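Local coordinates for protein prolyl endopeptidase (Myxococcus xanthus, PDB 2BKL) that probably cleaves oligopeptides on the carboxyl side of proline, and far less readily of alanine, as a serine-type endopeptidase of the S9A family, at residues A144-L149 / G167-T172; D163-G168 / Y184-T189; T202-H207 / T228-D233. All coordinates share one frame; numbering follows the deposited sequence.

Interaction 1 (A144-L149 / G167-T172); sequences ADEAVL and GGKYAT. With ZAH (N-[(benzyloxy)carbonyl]-L-alanyl-L-proline), chain C.
K169 turns CG directly away from its own backbone N (chi1 173°) and bends at chi3 (-61°), which lays its chain along D145 and carries CE to E146. The site is the end of the beta-propeller that borders the ligand pocket. CG lies 3.6 Å from D145 O, while CE packs 3.9 Å from D145 CB and meets E146 OE1 where the two side chains cross almost at right angles. NZ stays 4.2 Å from E146 OE1, too far for a salt bridge; water 4 joins them, and water 1 joins NZ to D145 OD2. The carboxylates have direct partners in R618 (for D145) and R198 (for E146). With a methionine in place of K169, waters 1 and 4 would lose their ammonium donor and the bridges to D145 and E146 would probably come apart. The backbones meet where G168 N donates to A147 O (3.0 Å, 147° at the hydrogen). G168 also starts a type I turn that presents Y170 to the ligand: benzyl atom C21 lies at the edge of the Y170 ring, near its plane, 3.7 Å from CD1. At the last residue of the turn, A171 CB meets L149 CD1 at 3.8 Å.

Interaction 2 (D163-G168 / Y184-T189); sequences DVIEGG and YEWLPT
I165 lays its CD1 methyl over one face of the Y184 ring, 4.2 Å from the centroid and 27° off the normal, a CH-pi contact between side chains that arrive from opposite directions. Its other branch, CG2, reaches Y184 OH at 3.7 Å and also touches W186 CD1 at 3.9 Å, so one isoleucine fills the angle between the two aromatic residues. The phenol is fixed at its far end as well, since Y184 OH is hydrogen-bonded to D216 and R205.

W186 has CG opposite its backbone N (chi1 -176°), which swings the indole back toward the loop. Its CD1 meets the edge of the Y184 ring, and NE1 makes a weak bond to E166 O (3.0 Å), with the hydrogen well off the line to the acceptor. The guanidinium of R205 adds a cation-pi contact.

The firmer link is in the backbone: L187 N donates to G167 O at 2.9 Å, in the carbonyl plane and on a lone pair, and water 7 gives a second proton to the same oxygen while bridging to E185 O. G167 CA in turn points a C-H at L187 O (3.5 Å). G167 has no side chain, which allows this close approach, and its positive phi suits glycine. On the exposed side, water 6 joins E166 OE1 to T189 OG1.

I165 is paired through its backbone with L149 of one sheet while its side chain packs on strand 181-186 of the next, the blade-against-blade packing of a beta-propeller.

Interaction 3 (T202-H207 / T228-D233); sequences TTIRYH and TFLQSD
L230 is the first residue of 228-233 to engage T202-H207, and it supplies most of this segment's share of the contact. Its N donates to water 8, which is also hydrogen-bonded to T202 OG1. Its side chain leaves with CG opposite the backbone N (chi1 -170°) and slides past T202, CB lying 4.2 Å from T202 CG2. The CD2 methyl then ends against the T202 carbonyl, 3.4 Å from O, and against I204 CG1 at 3.8 Å. V243 and I245 of the neighbouring strand 241-247 also touch this leucine.

Q231 starts its side chain away from the first strand and touches L246, and it is the main-chain C that the I204 CD1 methyl approaches, at 4.2 Å. S232 faces the first strand again. Its CB is 3.9 Å from I204 CD1 and equally close to I204 CG2, held between the two branches of the isoleucine. The hydroxyl sits between the backbone N and the carbonyl carbon (chi1 70°) and bonds to E185 OE2, so the polar end of this small residue is satisfied by strand 181-186.

The two strands run roughly the same way, inclined by 30°, with their axes 7.2 Å apart at closest. They belong to successive blades of the propeller, and their meeting is mainly apolar, isoleucine and leucine carbons against each other and a serine CB, with the leucine CD2 also against the T202 carbonyl oxygen. Such chemistry implies that the blades are joined here by side-chain fit and one bridging water rather than by strand pairing.

In the fold
All three interactions are largely buried in the propeller, yet their chemistry follows their place in it. Interaction 1, at the ligand pocket, is wet and charged, with waters between acids and a lysine. Interaction 2, which shares G167 and G168 with it, is farther from the ligand and combines aromatic packing with backbone bonds; its E166 and T189 reach the surface. Interaction 3 is the most apolar and joins the next pair of blades. The links are direct: L149 N lies 2.9 Å from I165 O, W186 N 2.8 Å from T203 O within one sheet, and D163 OD1 2.6 Å from H207 NE2. Y170 of interaction 1 packs on T202 and F229 of interaction 3.

Interaction 1 (A144-L149 / G167-T172)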
# COMPACT_ATOMS: atom_id res chain seq x y z
N ALA A 144 7.81 -11.31 -2.18
CA ALA A 144 8.58 -10.30 -1.45
C ALA A 144 9.03 -9.19 -2.41
O ALA A 144 8.66 -9.18 -3.60
CB ALA A 144 9.74 -10.94 -0.72
N ASP A 145 9.75 -8.19 -1.91
CA ASP A 145 10.07 -7.04 -2.76
C ASP A 145 11.18 -7.31 -3.78
O ASP A 145 11.15 -6.77 -4.88
CB ASP A 145 10.50 -5.84 -1.92
CG ASP A 145 9.36 -5.22 -1.14
OD1 ASP A 145 8.17 -5.63 -1.24
OD2 ASP A 145 9.63 -4.31 -0.33
N GLU A 146 12.13 -8.17 -3.42
CA GLU A 146 13.24 -8.47 -4.29
C GLU A 146 12.67 -9.03 -5.60
O GLU A 146 11.80 -9.92 -5.58
CB GLU A 146 14.21 -9.50 -3.64
CG GLU A 146 15.59 -9.55 -4.29
CD GLU A 146 16.41 -8.28 -4.08
OE1 GLU A 146 16.19 -7.57 -3.09
OE2 GLU A 146 17.30 -7.97 -4.93
N ALA A 147 13.17 -8.53 -6.71
CA ALA A 147 12.62 -8.87 -8.02
C ALA A 147 13.71 -9.02 -9.08
O ALA A 147 14.71 -8.31 -9.07
CB ALA A 147 11.65 -7.78 -8.48
N VAL A 148 13.46 -9.91 -10.03
CA VAL A 148 14.29 -10.05 -11.21
C VAL A 148 13.44 -9.76 -12.43
O VAL A 148 12.36 -10.33 -12.59
CB VAL A 148 14.89 -11.49 -11.27
CG1 VAL A 148 15.70 -11.73 -12.55
CG2 VAL A 148 15.71 -11.76 -10.01
N LEU A 149 13.94 -8.89 -13.31
CA LEU A 149 13.22 -8.59 -14.55
C LEU A 149 13.51 -9.61 -15.64
O LEU A 149 14.66 -10.05 -15.81
CB LEU A 149 13.61 -7.21 -15.06
CG LEU A 149 13.39 -6.03 -14.09
CD1 LEU A 149 13.87 -4.75 -14.69
CD2 LEU A 149 11.89 -5.98 -13.69
N GLY A 167 18.23 -7.26 -9.32
CA GLY A 167 18.20 -5.94 -8.75
C GLY A 167 17.07 -5.05 -9.23
O GLY A 167 17.19 -3.81 -9.19
N GLY A 168 15.94 -5.66 -9.61
CA GLY A 168 14.80 -4.94 -10.12
C GLY A 168 13.72 -4.56 -9.15
O GLY A 168 12.63 -4.17 -9.57
N LYS A 169 14.01 -4.62 -7.85
CA LYS A 169 13.04 -4.29 -6.82
C LYS A 169 12.20 -3.03 -7.10
O LYS A 169 10.96 -3.03 -6.93
CB LYS A 169 13.74 -4.08 -5.46
CG LYS A 169 12.83 -3.58 -4.36
CD LYS A 169 13.57 -3.35 -3.02
CE LYS A 169 14.19 -4.58 -2.49
NZ LYS A 169 14.56 -4.35 -1.02
N TYR A 170 12.89 -1.95 -7.46
CA TYR A 170 12.25 -0.65 -7.64
C TYR A 170 11.82 -0.36 -9.07
O TYR A 170 11.28 0.73 -9.34
CB TYR A 170 13.13 0.48 -7.11
CG TYR A 170 13.43 0.39 -5.63
CD1 TYR A 170 12.41 0.31 -4.70
CD2 TYR A 170 14.74 0.43 -5.15
CE1 TYR A 170 12.69 0.25 -3.33
CE2 TYR A 170 15.02 0.34 -3.77
CZ TYR A 170 14.00 0.24 -2.88
OH TYR A 170 14.29 0.13 -1.52
N ALA A 171 12.04 -1.31 -9.99
CA ALA A 171 11.85 -1.04 -11.42
C ALA A 171 10.39 -1.06 -11.86
O ALA A 171 9.62 -1.95 -11.50
CB ALA A 171 12.63 -2.03 -12.29
N THR A 172 10.05 -0.08 -12.69
CA THR A 172 8.85 -0.12 -13.52
C THR A 172 9.34 0.20 -14.94
O THR A 172 9.61 1.38 -15.23
CB THR A 172 7.79 0.87 -13.05
OG1 THR A 172 8.38 2.15 -12.79
CG2 THR A 172 7.22 0.49 -11.73
C1 ZAH C . 4.03 -0.25 5.69
O2 ZAH C . 3.22 0.81 6.16
C3 ZAH C . 5.47 0.19 5.36
C4 ZAH C . 6.21 0.70 6.60
C5 ZAH C . 5.99 2.20 6.66
C6 ZAH C . 5.70 2.65 5.25
N7 ZAH C . 5.56 1.41 4.51
C8 ZAH C . 5.41 1.37 3.19
O9 ZAH C . 5.36 0.18 2.61
C10 ZAH C . 5.59 2.62 2.31
C11 ZAH C . 4.21 3.29 2.34
N14 ZAH C . 5.91 2.29 0.95
C15 ZAH C . 7.11 1.87 0.62
O16 ZAH C . 8.09 1.83 1.49
O17 ZAH C . 7.35 1.50 -0.75
C18 ZAH C . 8.64 0.90 -0.99
C19 ZAH C . 8.73 0.26 -2.38
C20 ZAH C . 8.66 1.08 -3.51
C21 ZAH C . 8.73 0.51 -4.78
C22 ZAH C . 8.89 -0.87 -4.92
C23 ZAH C . 8.99 -1.69 -3.79
C24 ZAH C . 8.90 -1.12 -2.52
O HOH W 1 12.18 -3.95 0.42
O HOH W 2 9.41 -5.01 -5.82
O HOH W 3 15.66 -6.76 -6.61
O HOH W 4 15.08 -7.10 -0.62
O HOH W 5 17.55 -9.10 -7.28

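Interaction 2 (D163-G168 / Y184-T189)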
# COMPACT_ATOMS: atom_id res chain seq x y z
N ASP A 163 17.78 -11.20 -21.63
CA ASP A 163 17.20 -10.03 -20.98
C ASP A 163 16.70 -10.43 -19.60
O ASP A 163 15.50 -10.59 -19.35
CB ASP A 163 16.06 -9.46 -21.84
CG ASP A 163 16.50 -9.20 -23.26
OD1 ASP A 163 17.42 -8.37 -23.44
OD2 ASP A 163 15.99 -9.78 -24.23
N VAL A 164 17.65 -10.60 -18.70
CA VAL A 164 17.36 -11.04 -17.34
C VAL A 164 18.17 -10.12 -16.45
O VAL A 164 19.40 -10.07 -16.56
CB VAL A 164 17.78 -12.49 -17.09
CG1 VAL A 164 17.52 -12.87 -15.63
CG2 VAL A 164 17.08 -13.44 -18.06
N ILE A 165 17.49 -9.37 -15.58
CA ILE A 165 18.15 -8.36 -14.80
C ILE A 165 17.82 -8.49 -13.32
O ILE A 165 16.68 -8.23 -12.88
CB ILE A 165 17.77 -6.95 -15.30
CG1 ILE A 165 17.86 -6.80 -16.83
CG2 ILE A 165 18.66 -5.93 -14.65
CD1 ILE A 165 17.35 -5.48 -17.35
N GLU A 166 18.79 -8.91 -12.52
CA GLU A 166 18.62 -8.90 -11.07
C GLU A 166 18.67 -7.45 -10.53
O GLU A 166 19.06 -6.53 -11.23
CB GLU A 166 19.65 -9.83 -10.39
CG GLU A 166 19.48 -11.28 -10.84
CD GLU A 166 20.21 -12.33 -10.01
OE1 GLU A 166 20.59 -12.06 -8.86
OE2 GLU A 166 20.37 -13.46 -10.53
N GLY A 167 18.23 -7.26 -9.32
CA GLY A 167 18.20 -5.94 -8.75
C GLY A 167 17.07 -5.05 -9.23
O GLY A 167 17.19 -3.81 -9.19
N GLY A 168 15.94 -5.66 -9.61
CA GLY A 168 14.80 -4.94 -10.12
C GLY A 168 13.72 -4.56 -9.15
O GLY A 168 12.63 -4.17 -9.57
N TYR A 184 14.85 1.80 -16.63
CA TYR A 184 14.42 1.16 -15.40
C TYR A 184 15.33 1.54 -14.24
O TYR A 184 16.46 1.99 -14.42
CB TYR A 184 14.35 -0.38 -15.54
CG TYR A 184 15.72 -1.01 -15.71
CD1 TYR A 184 16.44 -0.91 -16.89
CD2 TYR A 184 16.35 -1.61 -14.64
CE1 TYR A 184 17.72 -1.46 -17.02
CE2 TYR A 184 17.63 -2.16 -14.76
CZ TYR A 184 18.32 -2.06 -15.95
OH TYR A 184 19.58 -2.59 -16.07
N GLU A 185 14.80 1.32 -13.04
CA GLU A 185 15.46 1.59 -11.76
C GLU A 185 16.14 0.31 -11.31
O GLU A 185 15.51 -0.74 -11.22
CB GLU A 185 14.43 1.98 -10.73
CG GLU A 185 13.59 3.22 -11.04
CD GLU A 185 12.62 3.14 -12.23
OE1 GLU A 185 12.10 2.08 -12.57
OE2 GLU A 185 12.37 4.19 -12.88
N TRP A 186 17.45 0.41 -11.04
CA TRP A 186 18.30 -0.75 -10.80
C TRP A 186 19.04 -0.62 -9.47
O TRP A 186 19.53 0.45 -9.13
CB TRP A 186 19.35 -0.85 -11.93
CG TRP A 186 20.19 -2.07 -11.81
CD1 TRP A 186 19.80 -3.38 -11.91
CD2 TRP A 186 21.60 -2.09 -11.60
NE1 TRP A 186 20.89 -4.21 -11.75
CE2 TRP A 186 22.00 -3.44 -11.58
CE3 TRP A 186 22.57 -1.10 -11.44
CZ2 TRP A 186 23.33 -3.82 -11.38
CZ3 TRP A 186 23.89 -1.48 -11.25
CH2 TRP A 186 24.25 -2.82 -11.22
N LEU A 187 19.18 -1.74 -8.75
CA LEU A 187 20.05 -1.83 -7.57
C LEU A 187 21.21 -2.76 -7.86
O LEU A 187 21.02 -3.84 -8.42
CB LEU A 187 19.29 -2.38 -6.37
CG LEU A 187 18.23 -1.48 -5.77
CD1 LEU A 187 17.38 -2.24 -4.79
CD2 LEU A 187 18.87 -0.31 -5.06
N PRO A 188 22.43 -2.38 -7.48
CA PRO A 188 23.59 -3.26 -7.65
C PRO A 188 23.50 -4.42 -6.64
O PRO A 188 22.80 -4.29 -5.64
CB PRO A 188 24.76 -2.33 -7.32
CG PRO A 188 24.21 -1.42 -6.34
CD PRO A 188 22.80 -1.12 -6.80
N THR A 189 24.12 -5.56 -6.95
CA THR A 189 24.27 -6.62 -5.99
C THR A 189 25.73 -6.56 -5.56
O THR A 189 26.60 -7.08 -6.23
CB THR A 189 23.90 -8.01 -6.58
OG1 THR A 189 22.50 -8.02 -6.90
CG2 THR A 189 24.03 -9.11 -5.56
O HOH W 6 21.17 -10.34 -7.14
O HOH W 7 15.46 -1.71 -8.62

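Interaction 3 (T202-H207 / T228-D233)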
# COMPACT_ATOMS: atom_id res chain seq x y z
N THR A 202 20.10 3.04 -5.79
CA THR A 202 19.27 2.98 -6.99
C THR A 202 19.87 3.83 -8.06
O THR A 202 20.18 5.01 -7.81
CB THR A 202 17.85 3.47 -6.70
OG1 THR A 202 17.30 2.75 -5.57
CG2 THR A 202 16.91 3.14 -7.84
N THR A 203 19.89 3.27 -9.26
CA THR A 203 20.39 3.94 -10.43
C THR A 203 19.37 3.83 -11.55
O THR A 203 18.64 2.85 -11.63
CB THR A 203 21.71 3.25 -10.82
OG1 THR A 203 22.60 3.31 -9.67
CG2 THR A 203 22.42 3.99 -11.87
N ILE A 204 19.32 4.81 -12.43
CA ILE A 204 18.53 4.64 -13.65
C ILE A 204 19.42 4.12 -14.76
O ILE A 204 20.47 4.70 -14.99
CB ILE A 204 17.86 5.94 -14.09
CG1 ILE A 204 17.10 6.61 -12.94
CG2 ILE A 204 16.95 5.69 -15.31
CD1 ILE A 204 16.04 5.80 -12.26
N ARG A 205 19.01 3.01 -15.38
CA ARG A 205 19.72 2.40 -16.50
C ARG A 205 18.80 2.25 -17.71
O ARG A 205 17.60 2.38 -17.60
CB ARG A 205 20.31 1.06 -16.10
CG ARG A 205 21.31 1.19 -14.93
CD ARG A 205 22.39 0.12 -14.94
NE ARG A 205 21.84 -1.22 -14.96
CZ ARG A 205 22.58 -2.33 -14.98
NH1 ARG A 205 23.91 -2.24 -14.92
NH2 ARG A 205 22.01 -3.53 -15.04
N TYR A 206 19.40 2.00 -18.87
CA TYR A 206 18.66 1.68 -20.09
C TYR A 206 19.10 0.32 -20.55
O TYR A 206 20.30 0.07 -20.73
CB TYR A 206 18.87 2.68 -21.23
CG TYR A 206 17.98 2.38 -22.42
CD1 TYR A 206 16.69 2.84 -22.46
CD2 TYR A 206 18.41 1.62 -23.49
CE1 TYR A 206 15.83 2.55 -23.51
CE2 TYR A 206 17.57 1.33 -24.56
CZ TYR A 206 16.28 1.81 -24.56
OH TYR A 206 15.45 1.50 -25.63
N HIS A 207 18.15 -0.58 -20.74
CA HIS A 207 18.44 -1.91 -21.23
C HIS A 207 18.00 -2.01 -22.69
O HIS A 207 16.83 -1.81 -23.01
CB HIS A 207 17.74 -2.99 -20.43
CG HIS A 207 18.03 -4.35 -20.96
ND1 HIS A 207 19.31 -4.81 -21.08
CD2 HIS A 207 17.23 -5.30 -21.49
CE1 HIS A 207 19.30 -6.01 -21.63
NE2 HIS A 207 18.05 -6.34 -21.89
N THR A 228 15.97 8.49 0.38
CA THR A 228 15.32 8.87 -0.86
C THR A 228 14.94 7.67 -1.69
O THR A 228 15.42 6.57 -1.49
CB THR A 228 16.22 9.75 -1.72
OG1 THR A 228 17.37 8.98 -2.14
CG2 THR A 228 16.74 10.94 -0.93
N PHE A 229 14.08 7.92 -2.68
CA PHE A 229 13.88 7.03 -3.82
C PHE A 229 14.30 7.75 -5.10
O PHE A 229 14.13 8.95 -5.24
CB PHE A 229 12.43 6.60 -3.98
CG PHE A 229 11.86 5.85 -2.79
CD1 PHE A 229 11.27 6.53 -1.73
CD2 PHE A 229 11.92 4.47 -2.75
CE1 PHE A 229 10.75 5.82 -0.64
CE2 PHE A 229 11.40 3.76 -1.66
CZ PHE A 229 10.81 4.43 -0.63
N LEU A 230 14.78 7.00 -6.07
CA LEU A 230 15.07 7.56 -7.39
C LEU A 230 14.14 6.87 -8.38
O LEU A 230 14.10 5.66 -8.45
CB LEU A 230 16.53 7.28 -7.75
CG LEU A 230 17.07 7.98 -8.99
CD1 LEU A 230 17.27 9.47 -8.74
CD2 LEU A 230 18.38 7.34 -9.41
N GLN A 231 13.39 7.65 -9.15
CA GLN A 231 12.44 7.09 -10.10
C GLN A 231 12.50 7.81 -11.42
O GLN A 231 12.75 9.01 -11.47
CB GLN A 231 11.03 7.21 -9.52
CG GLN A 231 10.01 6.26 -10.13
CD GLN A 231 8.65 6.41 -9.47
OE1 GLN A 231 8.55 6.62 -8.24
NE2 GLN A 231 7.58 6.31 -10.28
N SER A 232 12.32 7.08 -12.51
CA SER A 232 12.31 7.69 -13.85
C SER A 232 10.93 7.58 -14.50
O SER A 232 10.10 6.77 -14.10
CB SER A 232 13.39 7.10 -14.75
OG SER A 232 13.10 5.76 -15.11
N ASP A 233 10.72 8.42 -15.51
CA ASP A 233 9.55 8.29 -16.38
C ASP A 233 9.90 8.81 -17.76
O ASP A 233 10.88 9.54 -17.91
CB ASP A 233 8.36 9.06 -15.80
CG ASP A 233 7.00 8.53 -16.28
OD1 ASP A 233 6.95 7.52 -17.03
OD2 ASP A 233 5.91 9.09 -15.96
O HOH W 8 14.88 4.09 -5.14